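Local atomic coordinates of redox-sensing transcriptional repressor Rex (Thermoanaerobacter ethanolicus, PDB entry 3WG9), a protein that acts as a homodimeric DNA-binding repressor of transcription, probably responding to changes in the cellular NADH/NAD(+) redox state. Residues K83-I88 with S108-K113; T87-A92 with I151-K156; G114-N119 with V135-D140; N145-G150 with A169-I174; A173-L178 with I189-H194. One frame throughout, in Å; residues are numbered along the deposited sequence.

Overall arrangement
From the N terminus, contact 1 closes the first loop: strand 85-90 leads through helix 94-102 into its neighbour 110-117. Contact 2 starts from the same strand, sharing Thr87 and Ile88, but reaches on to strand 149-152, so its loop is much longer. Contact 3 is nested inside that loop and sets the end of strand 110-117 against the start of helix 138-144. Contact 4 crosses contact 2 along the chain and pairs strand 149-152 with 173-176. Contact 5 begins on Ala173 and Ile174, where contact 4 ends, and adds strand 189-192. Contacts 1, 2, 4 and 5 pair neighbouring strands of one parallel Rossmann sheet, and contact 3 packs a helix start against it; contacts 1, 4 and 5 also touch the second subunit.

Contact 1. Residues K83-I88 with S108-K113; sequences KTYNTI and SGFNLK
Tyr85-Ile88 and Phe110-Lys113 pair as parallel strands whose short axes come within 4.4 Å and twist by 42°, in the register Tyr85-Phe110, Asn86-Asn111 and Thr87-Leu112. Tyr85 and Thr87 each use both backbone polar atoms: their N atoms donate to Gly109 O and Asn111 O, and their O atoms accept from Asn111 N and Lys113 N. The last of these bonds, Lys113 N to Thr87 O, measures 2.7 Å and is almost straight.

On one face Tyr85 and Phe110 run side by side in the same direction. Their planes differ by 26°, but with centroids 5.4 Å apart the rings are slid and barely overlap, and the touch is made by Tyr85 CD2 and Phe110 CE1 at 3.8 Å. The Tyr85 hydroxyl is bonded to Gly80 O, while Ser203 and Leu199 of the second subunit pack against the side chains of Tyr85 and Phe110 respectively. Farther along this face, chi1 of Thr87 (69°) sets OG1 against the backbone of the neighbouring strand, 3.1 Å from Leu112 CA; a water 2.7 Å from Thr87 OG1 ties it to Phe110 O. Asn86 and Asn111 lie on the other face, where Lys113, bent at chi2, crosses Asn86 and lays CE 3.3 Å from Asn86 OD1. With helix 94-102 linking the strands, this is the first beta-alpha-beta crossover of a Rossmann fold.

Contact 2. Residues T87-A92 with I151-K156; sequences TIIIGA and ILCIPK
Ile88-Ile90 pairs in parallel with Ile151-Cys153 at the centre of the Rossmann sheet, where strand 85-90 borders strand 149-152 and the chain changes direction across the sheet. Three backbone hydrogen bonds define the pairing. Ile151 N donates to Ile88 O, Ile90 N to Ile151 O over 2.8 Å at 176°, and Cys153 N to Ile90 O over 2.7 Å, the last beyond the regular strand of Ile151 and Leu152.

Apolar contacts fill both faces. On one, Ile151 CD1 reaches across to Ile89 CG1 at 4.0 Å, and Cys153 SG lies 4.1 Å from Ile89 CG2; Phe177 also packs on Ile151. On the other, Ile90 lies beside Leu152 and Ile154, all pointing the same way: CG1 meets Leu152 CD2, and CG2 meets Ile154 CG2 at 3.8 Å. Thr162 of helix 159-168 covers all three.

The strand ends lead into the nucleotide site, which holds no nucleotide here. Gly91 opens the predicted NAD(+) loop, a GxGxxG pattern, and Ile154 binds NAD(+) and NADH in other structures of this protein. Chi1 of Ile154 (35°) sets CG2 beside its backbone N, which brings this methyl within 3.6 Å of Gly91 CA.

Contact 3. Residues G114-N119 with V135-D140; sequences GIFDIN and VETVED
This is a strand-to-helix packing contact, Phe116 and Asp117 at the end of strand 110-117 meeting the 3-10 turn 135-137 and the first residue of helix 138-144. Its centre is a CH-pi contact: Val138 CG2 stands 3.7 Å from the centroid of the Phe116 ring and only 3° off the ring normal, so the methyl sits over the middle of one face. Chi1 of Val138 (71°) puts CG2 anti to the backbone N, the branch that faces the ring. Thr137 OG1 lies in the ring plane, 3.7 Å from Phe116 CE1, while its bond goes to Asp134 O. Phe141 adds an edge-to-face pair with Phe116.

A single backbone hydrogen bond spans the contact, from Val135 N to Asp117 O, 3.0 Å long and nearly straight at 172°, although the donor stands above the carbonyl plane. Val135 CG2 also touches Phe116 CB at 4.1 Å.

Asp117 is fixed on both carboxylate oxygens: OD2 takes Asn119 N at 2.8 Å in an Asx turn, and OD1 takes Ala92 N. It binds NAD(+) and NADH in other structures of this protein, the acidic residue ending the second strand that is characteristic of NAD-binding Rossmann folds.

Contact 4. Residues N145-G150 with A169-I174; sequences NKIDIG and AGIKAI
The Asp148 carboxylate is the flat side-chain group that meets the other segment, and its two oxygens have different partners. OD1 faces Lys172, whose NZ makes a long salt bridge of 3.6 Å as the two side chains run alongside each other; OD2 accepts from the backbone N of Asn86 on the adjoining strand. The lysine reaches its place by an extended chain that bends at its last torsion (chi4 61°).

The backbones pair as the parallel strands 149-152 and 173-176 of a beta-alpha-beta unit in the Rossmann sheet, helix 159-168 being the connection. Ile149 stands opposite Ala173 and Gly150 opposite Ile174. The pairing starts irregularly, for Asp148 O takes two donors: Lys172 N at 3.2 Å, and Ala173 N at 3.1 Å in a weak bond with an angle of 132°. Regular geometry follows, with Gly150 N donating to Ala173 O over 2.8 Å.

Apolar groups close both sides. Ile171, whose chi1 of -154° turns CG1 away from its own N, sends CD1 against Ile147 CG2 at 3.7 Å, next to the bare backbone of Gly150, and Ile142 and Leu166 cover it from the helices. On the opposite face Ile149 CG1 lies 4.2 Å from Ala173 CB, where Leu206 and Val202 of the second subunit pack.

Gly170 ends helix 159-168 in a Schellman motif, and its O takes part in a bridge: one water donates to Gly170 O at 2.9 Å and to Ile147 O at 2.6 Å.

Contact 5. Residues A173-L178 with I189-H194; sequences AIWNFL and ILENVH. With SO4 (sulfate ion), chain F.
Phe177 and Val193, both of which bind NADH in other structures of this protein, meet where the last two parallel strands of the Rossmann sheet, 173-176 and 189-192, run out. Val193 CG2 lies 3.8 Å from the centroid of the Phe177 ring and 10° off its normal, a CH-pi contact over the face. The same methyl comes within 3.4 Å of Trp175 NE1. In turn, Phe177 puts its CE2 over one face of the indole, toward the rim, so Trp175, Phe177 and Val193 form one cluster, with Leu95 and Ile99 of helix 94-102 against it.

Four backbone hydrogen bonds hold the pair of strands, ending with Val193 N to Asn176 O at 2.9 Å. Beside them, Glu191 CG meets the edge of the indole at Trp175 CD1, 3.5 Å away, and its carboxylate goes on to Arg13 and to Arg205 and Ser198 of the second subunit; Ser198 also bonds Trp175 NE1.

On the other face Asn176 ND2 donates to Asn192 OD1 over 2.8 Å at 176°, with the acceptor in its amide plane, and also to Ile180 O. Its OD1 receives Leu178 N at 3.1 Å, an Asx turn.

His194, a zinc ligand in another structure of this protein, here has near its NE2 a sulfate, probably from the crystallisation liquor and also held by Arg17 and Arg20 of the second subunit: NE2 donates weakly to sulfate O1 over 3.3 Å.

Contact 1. Residues K83-I88 with S108-K113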
# COMPACT_ATOMS: atom_id res chain seq x y z
N LYS B 83 4.64 16.36 13.80
CA LYS B 83 3.35 16.73 14.39
C LYS B 83 2.63 15.46 14.86
O LYS B 83 3.09 14.36 14.59
CB LYS B 83 2.45 17.43 13.36
CG LYS B 83 3.08 18.59 12.60
CD LYS B 83 3.37 19.79 13.50
CE LYS B 83 3.07 21.15 12.83
NZ LYS B 83 3.92 21.46 11.62
N THR B 84 1.50 15.62 15.55
CA THR B 84 0.62 14.49 15.90
C THR B 84 -0.71 14.72 15.23
O THR B 84 -1.12 15.86 15.03
CB THR B 84 0.32 14.38 17.43
OG1 THR B 84 -0.14 15.65 17.90
CG2 THR B 84 1.56 13.95 18.21
N TYR B 85 -1.42 13.62 14.97
CA TYR B 85 -2.68 13.64 14.23
C TYR B 85 -3.61 12.72 15.03
O TYR B 85 -3.24 11.60 15.40
CB TYR B 85 -2.49 13.07 12.79
CG TYR B 85 -1.47 13.86 12.00
CD1 TYR B 85 -1.82 15.05 11.36
CD2 TYR B 85 -0.13 13.47 12.00
CE1 TYR B 85 -0.85 15.84 10.71
CE2 TYR B 85 0.87 14.25 11.36
CZ TYR B 85 0.49 15.45 10.74
OH TYR B 85 1.45 16.22 10.10
N ASN B 86 -4.81 13.20 15.29
CA ASN B 86 -5.83 12.39 15.96
C ASN B 86 -6.60 11.59 14.89
O ASN B 86 -7.08 12.18 13.93
CB ASN B 86 -6.78 13.31 16.68
CG ASN B 86 -6.09 14.05 17.86
OD1 ASN B 86 -5.05 13.59 18.35
ND2 ASN B 86 -6.63 15.21 18.23
N THR B 87 -6.68 10.28 15.08
CA THR B 87 -7.31 9.36 14.17
C THR B 87 -8.47 8.63 14.83
O THR B 87 -8.50 8.44 16.06
CB THR B 87 -6.28 8.33 13.64
OG1 THR B 87 -5.88 7.46 14.72
CG2 THR B 87 -5.06 9.09 13.06
N ILE B 88 -9.39 8.18 14.02
CA ILE B 88 -10.35 7.19 14.42
C ILE B 88 -10.36 6.14 13.35
O ILE B 88 -10.02 6.41 12.20
CB ILE B 88 -11.78 7.77 14.55
CG1 ILE B 88 -12.28 8.41 13.24
CG2 ILE B 88 -11.82 8.82 15.66
CD1 ILE B 88 -13.68 9.07 13.35
N SER B 108 3.70 6.68 17.26
CA SER B 108 4.51 7.84 17.01
C SER B 108 3.73 8.51 15.87
O SER B 108 3.86 8.13 14.71
CB SER B 108 5.93 7.48 16.63
OG SER B 108 6.56 6.91 17.77
N GLY B 109 2.83 9.41 16.26
CA GLY B 109 2.40 10.49 15.38
C GLY B 109 0.92 10.39 15.17
O GLY B 109 0.21 11.39 15.14
N PHE B 110 0.44 9.16 15.10
CA PHE B 110 -0.93 8.97 14.75
C PHE B 110 -1.72 8.44 15.95
O PHE B 110 -1.73 7.24 16.26
CB PHE B 110 -1.04 8.10 13.50
CG PHE B 110 -0.33 8.71 12.30
CD1 PHE B 110 -1.03 9.50 11.40
CD2 PHE B 110 1.03 8.53 12.12
CE1 PHE B 110 -0.40 10.06 10.30
CE2 PHE B 110 1.67 9.08 11.01
CZ PHE B 110 0.97 9.84 10.11
N ASN B 111 -2.38 9.37 16.61
CA ASN B 111 -2.95 9.02 17.89
C ASN B 111 -4.38 8.53 17.78
O ASN B 111 -5.29 9.33 17.58
CB ASN B 111 -2.82 10.23 18.82
CG ASN B 111 -1.36 10.51 19.20
OD1 ASN B 111 -0.96 11.66 19.37
ND2 ASN B 111 -0.55 9.46 19.31
N LEU B 112 -4.58 7.22 17.90
CA LEU B 112 -5.91 6.66 17.72
C LEU B 112 -6.84 7.01 18.89
O LEU B 112 -6.56 6.58 20.00
CB LEU B 112 -5.83 5.12 17.61
CG LEU B 112 -7.18 4.42 17.37
CD1 LEU B 112 -7.77 4.77 15.99
CD2 LEU B 112 -7.00 2.90 17.43
N LYS B 113 -7.96 7.70 18.63
CA LYS B 113 -8.88 8.18 19.68
C LYS B 113 -10.13 7.35 19.87
O LYS B 113 -10.81 7.50 20.88
CB LYS B 113 -9.31 9.63 19.41
CG LYS B 113 -8.18 10.56 19.35
CD LYS B 113 -7.39 10.54 20.65
CE LYS B 113 -6.09 11.24 20.43
NZ LYS B 113 -5.42 11.67 21.69
O HOH W 1 -3.86 5.69 14.51

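Contact 2. Residues T87-A92 with I151-K156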
# COMPACT_ATOMS: atom_id res chain seq x y z
N THR B 87 -6.68 10.28 15.08
CA THR B 87 -7.31 9.36 14.17
C THR B 87 -8.47 8.63 14.83
O THR B 87 -8.50 8.44 16.06
CB THR B 87 -6.28 8.33 13.64
OG1 THR B 87 -5.88 7.46 14.72
CG2 THR B 87 -5.06 9.09 13.06
N ILE B 88 -9.39 8.18 14.02
CA ILE B 88 -10.35 7.19 14.42
C ILE B 88 -10.36 6.14 13.35
O ILE B 88 -10.02 6.41 12.20
CB ILE B 88 -11.78 7.77 14.55
CG1 ILE B 88 -12.28 8.41 13.24
CG2 ILE B 88 -11.82 8.82 15.66
CD1 ILE B 88 -13.68 9.07 13.35
N ILE B 89 -10.79 4.94 13.71
CA ILE B 89 -10.98 3.87 12.73
C ILE B 89 -12.43 3.54 12.72
O ILE B 89 -13.04 3.37 13.81
CB ILE B 89 -10.16 2.63 13.21
CG1 ILE B 89 -8.68 2.97 13.03
CG2 ILE B 89 -10.49 1.36 12.41
CD1 ILE B 89 -7.71 1.87 13.52
N ILE B 90 -12.99 3.40 11.51
CA ILE B 90 -14.35 2.96 11.33
C ILE B 90 -14.28 1.48 10.85
O ILE B 90 -13.67 1.17 9.79
CB ILE B 90 -15.12 3.75 10.28
CG1 ILE B 90 -14.95 5.28 10.41
CG2 ILE B 90 -16.63 3.30 10.30
CD1 ILE B 90 -15.28 5.77 11.80
N GLY B 91 -14.85 0.60 11.66
CA GLY B 91 -14.81 -0.88 11.36
C GLY B 91 -13.99 -1.58 12.43
O GLY B 91 -12.79 -1.30 12.57
N ALA B 92 -14.62 -2.41 13.26
CA ALA B 92 -13.89 -3.12 14.30
C ALA B 92 -13.69 -4.61 14.01
O ALA B 92 -13.29 -5.31 14.90
CB ALA B 92 -14.57 -2.98 15.69
N ILE B 151 -10.11 6.61 9.30
CA ILE B 151 -9.59 5.47 8.54
C ILE B 151 -10.73 4.50 8.31
O ILE B 151 -11.41 4.12 9.30
CB ILE B 151 -8.52 4.78 9.37
CG1 ILE B 151 -7.45 5.81 9.74
CG2 ILE B 151 -7.97 3.47 8.63
CD1 ILE B 151 -6.36 5.32 10.73
N LEU B 152 -11.00 4.13 7.05
CA LEU B 152 -12.18 3.36 6.71
C LEU B 152 -11.80 1.91 6.53
O LEU B 152 -10.99 1.59 5.63
CB LEU B 152 -12.90 3.86 5.44
CG LEU B 152 -13.47 5.28 5.34
CD1 LEU B 152 -14.11 5.44 3.94
CD2 LEU B 152 -14.52 5.55 6.43
N CYS B 153 -12.32 1.05 7.42
CA CYS B 153 -12.02 -0.41 7.38
C CYS B 153 -13.35 -1.18 7.42
O CYS B 153 -13.51 -2.17 8.14
CB CYS B 153 -11.21 -0.73 8.63
SG CYS B 153 -9.56 0.03 8.62
N ILE B 154 -14.36 -0.63 6.78
CA ILE B 154 -15.68 -1.27 6.80
C ILE B 154 -16.00 -1.91 5.47
O ILE B 154 -15.27 -1.69 4.49
CB ILE B 154 -16.76 -0.23 7.07
CG1 ILE B 154 -16.42 1.11 6.42
CG2 ILE B 154 -16.97 -0.08 8.57
CD1 ILE B 154 -17.65 1.94 6.34
N PRO B 155 -17.11 -2.68 5.38
CA PRO B 155 -17.43 -3.23 4.06
C PRO B 155 -17.86 -2.14 3.09
O PRO B 155 -18.19 -1.04 3.52
CB PRO B 155 -18.61 -4.17 4.34
CG PRO B 155 -18.75 -4.26 5.81
CD PRO B 155 -18.12 -3.03 6.39
N LYS B 156 -17.89 -2.43 1.79
CA LYS B 156 -18.33 -1.43 0.79
C LYS B 156 -19.77 -0.98 0.92
O LYS B 156 -20.13 0.14 0.52
CB LYS B 156 -18.13 -2.00 -0.61
CG LYS B 156 -16.75 -2.61 -0.78
CD LYS B 156 -16.64 -3.25 -2.15
CE LYS B 156 -17.96 -3.92 -2.52
NZ LYS B 156 -17.94 -4.36 -3.93

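Contact 3. Residues G114-N119 with V135-D140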
# COMPACT_ATOMS: atom_id res chain seq x y z
N GLY B 114 -10.48 6.51 18.90
CA GLY B 114 -11.72 5.77 19.00
C GLY B 114 -11.85 4.85 17.80
O GLY B 114 -11.23 5.09 16.75
N ILE B 115 -12.62 3.78 18.00
CA ILE B 115 -12.97 2.83 16.99
C ILE B 115 -14.49 2.73 16.95
O ILE B 115 -15.16 2.76 17.98
CB ILE B 115 -12.35 1.42 17.30
CG1 ILE B 115 -10.83 1.45 17.32
CG2 ILE B 115 -12.89 0.29 16.39
CD1 ILE B 115 -10.30 0.08 17.82
N PHE B 116 -15.05 2.66 15.76
CA PHE B 116 -16.49 2.73 15.55
C PHE B 116 -16.97 1.52 14.76
O PHE B 116 -16.29 1.02 13.83
CB PHE B 116 -16.83 4.05 14.86
CG PHE B 116 -16.51 5.24 15.73
CD1 PHE B 116 -17.49 5.80 16.56
CD2 PHE B 116 -15.20 5.72 15.81
CE1 PHE B 116 -17.19 6.84 17.44
CE2 PHE B 116 -14.88 6.73 16.66
CZ PHE B 116 -15.89 7.32 17.48
N ASP B 117 -18.16 1.06 15.14
CA ASP B 117 -18.74 -0.09 14.47
C ASP B 117 -20.27 -0.08 14.56
O ASP B 117 -20.86 0.69 15.35
CB ASP B 117 -18.14 -1.39 15.05
CG ASP B 117 -18.36 -2.58 14.13
OD1 ASP B 117 -17.50 -2.84 13.25
OD2 ASP B 117 -19.44 -3.22 14.31
N ILE B 118 -20.89 -0.82 13.66
CA ILE B 118 -22.34 -0.81 13.55
C ILE B 118 -22.99 -1.87 14.45
O ILE B 118 -24.21 -1.86 14.68
CB ILE B 118 -22.72 -0.99 12.04
CG1 ILE B 118 -24.17 -0.66 11.73
CG2 ILE B 118 -22.38 -2.39 11.50
CD1 ILE B 118 -24.72 -1.57 10.59
N ASN B 119 -22.19 -2.83 14.90
CA ASN B 119 -22.67 -3.95 15.72
C ASN B 119 -22.83 -3.64 17.22
O ASN B 119 -21.84 -3.58 17.96
CB ASN B 119 -21.69 -5.09 15.59
CG ASN B 119 -22.27 -6.41 16.06
OD1 ASN B 119 -23.29 -6.43 16.73
ND2 ASN B 119 -21.60 -7.48 15.76
N VAL B 135 -21.01 3.71 15.74
CA VAL B 135 -20.79 4.57 14.60
C VAL B 135 -21.88 5.66 14.54
O VAL B 135 -21.65 6.71 13.98
CB VAL B 135 -20.69 3.73 13.30
CG1 VAL B 135 -22.08 3.36 12.78
CG2 VAL B 135 -19.91 4.52 12.17
N GLU B 136 -23.08 5.44 15.09
CA GLU B 136 -24.06 6.56 15.09
C GLU B 136 -23.57 7.75 15.94
O GLU B 136 -24.11 8.85 15.83
CB GLU B 136 -25.47 6.11 15.56
CG GLU B 136 -26.30 5.38 14.46
CD GLU B 136 -26.43 6.14 13.12
OE1 GLU B 136 -25.97 5.57 12.11
OE2 GLU B 136 -26.93 7.29 13.06
N THR B 137 -22.57 7.57 16.81
CA THR B 137 -22.06 8.72 17.59
C THR B 137 -20.83 9.39 16.96
O THR B 137 -20.22 10.27 17.56
CB THR B 137 -21.65 8.34 19.00
OG1 THR B 137 -20.58 7.37 18.94
CG2 THR B 137 -22.86 7.72 19.71
N VAL B 138 -20.44 8.93 15.77
CA VAL B 138 -19.11 9.35 15.31
C VAL B 138 -19.05 10.86 14.97
O VAL B 138 -18.02 11.50 15.12
CB VAL B 138 -18.62 8.44 14.13
CG1 VAL B 138 -19.46 8.75 12.84
CG2 VAL B 138 -17.12 8.64 13.90
N GLU B 139 -20.13 11.43 14.47
CA GLU B 139 -20.07 12.82 14.06
C GLU B 139 -19.82 13.74 15.25
O GLU B 139 -18.99 14.65 15.21
CB GLU B 139 -21.36 13.21 13.34
CG GLU B 139 -21.42 12.57 11.97
CD GLU B 139 -22.76 12.76 11.33
OE1 GLU B 139 -23.14 13.93 11.10
OE2 GLU B 139 -23.43 11.76 11.06
N ASP B 140 -20.56 13.47 16.32
CA ASP B 140 -20.34 14.21 17.55
C ASP B 140 -18.90 14.01 18.06
O ASP B 140 -18.23 14.94 18.48
CB ASP B 140 -21.35 13.76 18.60
CG ASP B 140 -21.18 14.52 19.92
OD1 ASP B 140 -21.70 15.64 20.05
OD2 ASP B 140 -20.49 13.97 20.83

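Contact 4. Residues N145-G150 with A169-I174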
# COMPACT_ATOMS: atom_id res chain seq x y z
N ASN B 145 -13.54 15.78 19.70
CA ASN B 145 -12.17 15.30 19.92
C ASN B 145 -11.12 15.75 18.91
O ASN B 145 -10.05 15.16 18.84
CB ASN B 145 -12.22 13.78 20.03
CG ASN B 145 -12.98 13.32 21.27
OD1 ASN B 145 -12.40 13.30 22.33
ND2 ASN B 145 -14.26 13.00 21.15
N LYS B 146 -11.46 16.74 18.10
CA LYS B 146 -10.61 17.34 17.07
C LYS B 146 -9.96 16.24 16.20
O LYS B 146 -8.75 16.19 16.08
CB LYS B 146 -9.52 18.24 17.67
CG LYS B 146 -10.02 19.09 18.87
CD LYS B 146 -8.88 19.96 19.44
CE LYS B 146 -9.20 20.43 20.86
NZ LYS B 146 -7.95 20.83 21.55
N ILE B 147 -10.78 15.36 15.65
CA ILE B 147 -10.24 14.27 14.80
C ILE B 147 -9.82 14.79 13.43
O ILE B 147 -10.62 15.41 12.72
CB ILE B 147 -11.26 13.15 14.64
CG1 ILE B 147 -11.72 12.67 16.01
CG2 ILE B 147 -10.66 11.97 13.78
CD1 ILE B 147 -10.58 12.14 16.89
N ASP B 148 -8.61 14.43 13.03
CA ASP B 148 -8.05 14.82 11.76
C ASP B 148 -8.31 13.76 10.70
O ASP B 148 -8.62 14.14 9.59
CB ASP B 148 -6.55 15.03 11.92
CG ASP B 148 -6.22 16.17 12.92
OD1 ASP B 148 -6.79 17.26 12.72
OD2 ASP B 148 -5.57 15.91 13.96
N ILE B 149 -8.07 12.48 11.00
CA ILE B 149 -8.01 11.43 9.96
C ILE B 149 -9.05 10.35 10.29
O ILE B 149 -9.10 9.92 11.44
CB ILE B 149 -6.62 10.79 9.86
CG1 ILE B 149 -5.53 11.83 9.55
CG2 ILE B 149 -6.65 9.63 8.81
CD1 ILE B 149 -4.06 11.26 9.73
N GLY B 150 -9.97 10.06 9.37
CA GLY B 150 -10.90 8.91 9.57
C GLY B 150 -10.35 7.76 8.70
O GLY B 150 -10.06 7.91 7.50
N ALA B 169 -19.07 16.09 9.36
CA ALA B 169 -18.66 16.38 10.73
C ALA B 169 -17.36 17.15 10.82
O ALA B 169 -16.92 17.49 11.93
CB ALA B 169 -18.61 15.11 11.60
N GLY B 170 -16.75 17.45 9.66
CA GLY B 170 -15.54 18.23 9.64
C GLY B 170 -14.22 17.49 9.51
O GLY B 170 -13.17 18.02 9.83
N ILE B 171 -14.28 16.21 9.14
CA ILE B 171 -13.02 15.44 9.01
C ILE B 171 -12.09 16.09 7.99
O ILE B 171 -12.54 16.69 7.00
CB ILE B 171 -13.29 13.93 8.63
CG1 ILE B 171 -12.13 13.04 9.11
CG2 ILE B 171 -13.46 13.72 7.11
CD1 ILE B 171 -12.30 12.68 10.51
N LYS B 172 -10.78 15.99 8.18
CA LYS B 172 -9.86 16.65 7.20
C LYS B 172 -9.27 15.69 6.17
O LYS B 172 -8.85 16.10 5.08
CB LYS B 172 -8.69 17.36 7.90
CG LYS B 172 -9.14 18.44 8.95
CD LYS B 172 -7.85 19.08 9.56
CE LYS B 172 -8.16 20.29 10.46
NZ LYS B 172 -9.01 19.88 11.61
N ALA B 173 -9.22 14.40 6.53
CA ALA B 173 -8.65 13.40 5.63
C ALA B 173 -9.28 12.06 5.95
O ALA B 173 -9.64 11.79 7.13
CB ALA B 173 -7.17 13.26 5.96
N ILE B 174 -9.31 11.22 4.91
CA ILE B 174 -9.78 9.87 5.00
C ILE B 174 -8.74 8.96 4.41
O ILE B 174 -8.23 9.18 3.28
CB ILE B 174 -11.12 9.72 4.20
CG1 ILE B 174 -12.22 10.45 5.01
CG2 ILE B 174 -11.47 8.22 4.05
CD1 ILE B 174 -13.59 10.49 4.28
O HOH W 2 -11.57 17.82 12.30

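Contact 5. Residues A173-L178 with I189-H194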
# COMPACT_ATOMS: atom_id res chain seq x y z
N ALA B 173 -9.22 14.40 6.53
CA ALA B 173 -8.65 13.40 5.63
C ALA B 173 -9.28 12.06 5.95
O ALA B 173 -9.64 11.79 7.13
CB ALA B 173 -7.17 13.26 5.96
N ILE B 174 -9.31 11.22 4.91
CA ILE B 174 -9.78 9.87 5.00
C ILE B 174 -8.74 8.96 4.41
O ILE B 174 -8.23 9.18 3.28
CB ILE B 174 -11.12 9.72 4.20
CG1 ILE B 174 -12.22 10.45 5.01
CG2 ILE B 174 -11.47 8.22 4.05
CD1 ILE B 174 -13.59 10.49 4.28
N TRP B 175 -8.40 7.93 5.19
CA TRP B 175 -7.48 6.88 4.70
C TRP B 175 -8.35 5.65 4.42
O TRP B 175 -8.93 5.04 5.33
CB TRP B 175 -6.40 6.62 5.76
CG TRP B 175 -5.20 5.87 5.27
CD1 TRP B 175 -4.68 5.89 3.99
CD2 TRP B 175 -4.34 5.03 6.03
NE1 TRP B 175 -3.52 5.13 3.92
CE2 TRP B 175 -3.31 4.56 5.16
CE3 TRP B 175 -4.31 4.64 7.37
CZ2 TRP B 175 -2.33 3.67 5.56
CZ3 TRP B 175 -3.31 3.75 7.79
CH2 TRP B 175 -2.29 3.33 6.90
N ASN B 176 -8.53 5.33 3.14
CA ASN B 176 -9.60 4.42 2.74
C ASN B 176 -9.02 3.04 2.37
O ASN B 176 -8.33 2.96 1.38
CB ASN B 176 -10.31 4.99 1.50
CG ASN B 176 -11.34 4.02 0.91
OD1 ASN B 176 -11.97 3.22 1.63
ND2 ASN B 176 -11.46 4.03 -0.43
N PHE B 177 -9.29 1.99 3.14
CA PHE B 177 -8.82 0.63 2.81
C PHE B 177 -9.75 -0.20 1.90
O PHE B 177 -9.43 -1.34 1.56
CB PHE B 177 -8.59 -0.18 4.07
CG PHE B 177 -7.30 0.18 4.73
CD1 PHE B 177 -6.14 -0.54 4.41
CD2 PHE B 177 -7.22 1.33 5.50
CE1 PHE B 177 -4.91 -0.20 4.98
CE2 PHE B 177 -6.00 1.68 6.08
CZ PHE B 177 -4.86 0.94 5.79
N LEU B 178 -10.91 0.35 1.58
CA LEU B 178 -11.84 -0.40 0.76
C LEU B 178 -11.47 -0.28 -0.68
O LEU B 178 -11.15 0.82 -1.14
CB LEU B 178 -13.28 0.08 0.92
CG LEU B 178 -13.90 0.79 2.12
CD1 LEU B 178 -15.38 0.38 2.09
CD2 LEU B 178 -13.28 0.58 3.50
N ILE B 189 -8.68 15.56 2.16
CA ILE B 189 -7.63 14.67 1.61
C ILE B 189 -8.21 13.25 1.54
O ILE B 189 -8.73 12.78 2.55
CB ILE B 189 -6.37 14.67 2.49
CG1 ILE B 189 -5.70 16.04 2.44
CG2 ILE B 189 -5.32 13.64 1.97
CD1 ILE B 189 -4.98 16.46 3.76
N LEU B 190 -8.15 12.58 0.38
CA LEU B 190 -8.63 11.19 0.34
C LEU B 190 -7.50 10.32 -0.15
O LEU B 190 -7.00 10.57 -1.24
CB LEU B 190 -9.81 11.00 -0.61
CG LEU B 190 -10.21 9.53 -0.94
CD1 LEU B 190 -10.66 8.67 0.31
CD2 LEU B 190 -11.34 9.53 -1.96
N GLU B 191 -7.02 9.39 0.67
CA GLU B 191 -5.92 8.52 0.23
C GLU B 191 -6.47 7.09 0.15
O GLU B 191 -6.87 6.52 1.19
CB GLU B 191 -4.76 8.60 1.25
CG GLU B 191 -3.65 7.52 1.09
CD GLU B 191 -2.86 7.64 -0.23
OE1 GLU B 191 -3.13 8.56 -1.05
OE2 GLU B 191 -1.98 6.75 -0.45
N ASN B 192 -6.62 6.58 -1.08
CA ASN B 192 -7.13 5.23 -1.30
C ASN B 192 -5.98 4.27 -1.26
O ASN B 192 -4.94 4.42 -1.96
CB ASN B 192 -7.94 5.06 -2.60
CG ASN B 192 -9.13 6.00 -2.72
OD1 ASN B 192 -10.05 6.00 -1.90
ND2 ASN B 192 -9.11 6.81 -3.77
N VAL B 193 -6.11 3.29 -0.38
CA VAL B 193 -5.10 2.26 -0.35
C VAL B 193 -5.53 1.30 -1.45
O VAL B 193 -6.66 0.77 -1.49
CB VAL B 193 -5.04 1.52 1.03
CG1 VAL B 193 -3.95 0.49 1.04
CG2 VAL B 193 -4.73 2.49 2.22
N HIS B 194 -4.56 0.94 -2.24
CA HIS B 194 -4.80 0.10 -3.39
C HIS B 194 -3.82 -1.05 -3.17
O HIS B 194 -2.84 -1.12 -3.84
CB HIS B 194 -4.36 0.93 -4.64
CG HIS B 194 -5.29 2.08 -4.96
ND1 HIS B 194 -6.64 1.91 -5.18
CD2 HIS B 194 -5.03 3.40 -5.17
CE1 HIS B 194 -7.19 3.08 -5.45
NE2 HIS B 194 -6.24 4.00 -5.44
S SO4 F . -4.70 7.07 -7.85
O1 SO4 F . -6.04 6.62 -7.48
O2 SO4 F . -4.07 6.05 -8.69
O3 SO4 F . -4.80 8.31 -8.64
O4 SO4 F . -3.86 7.23 -6.66
O HOH W 3 -9.22 2.00 -2.22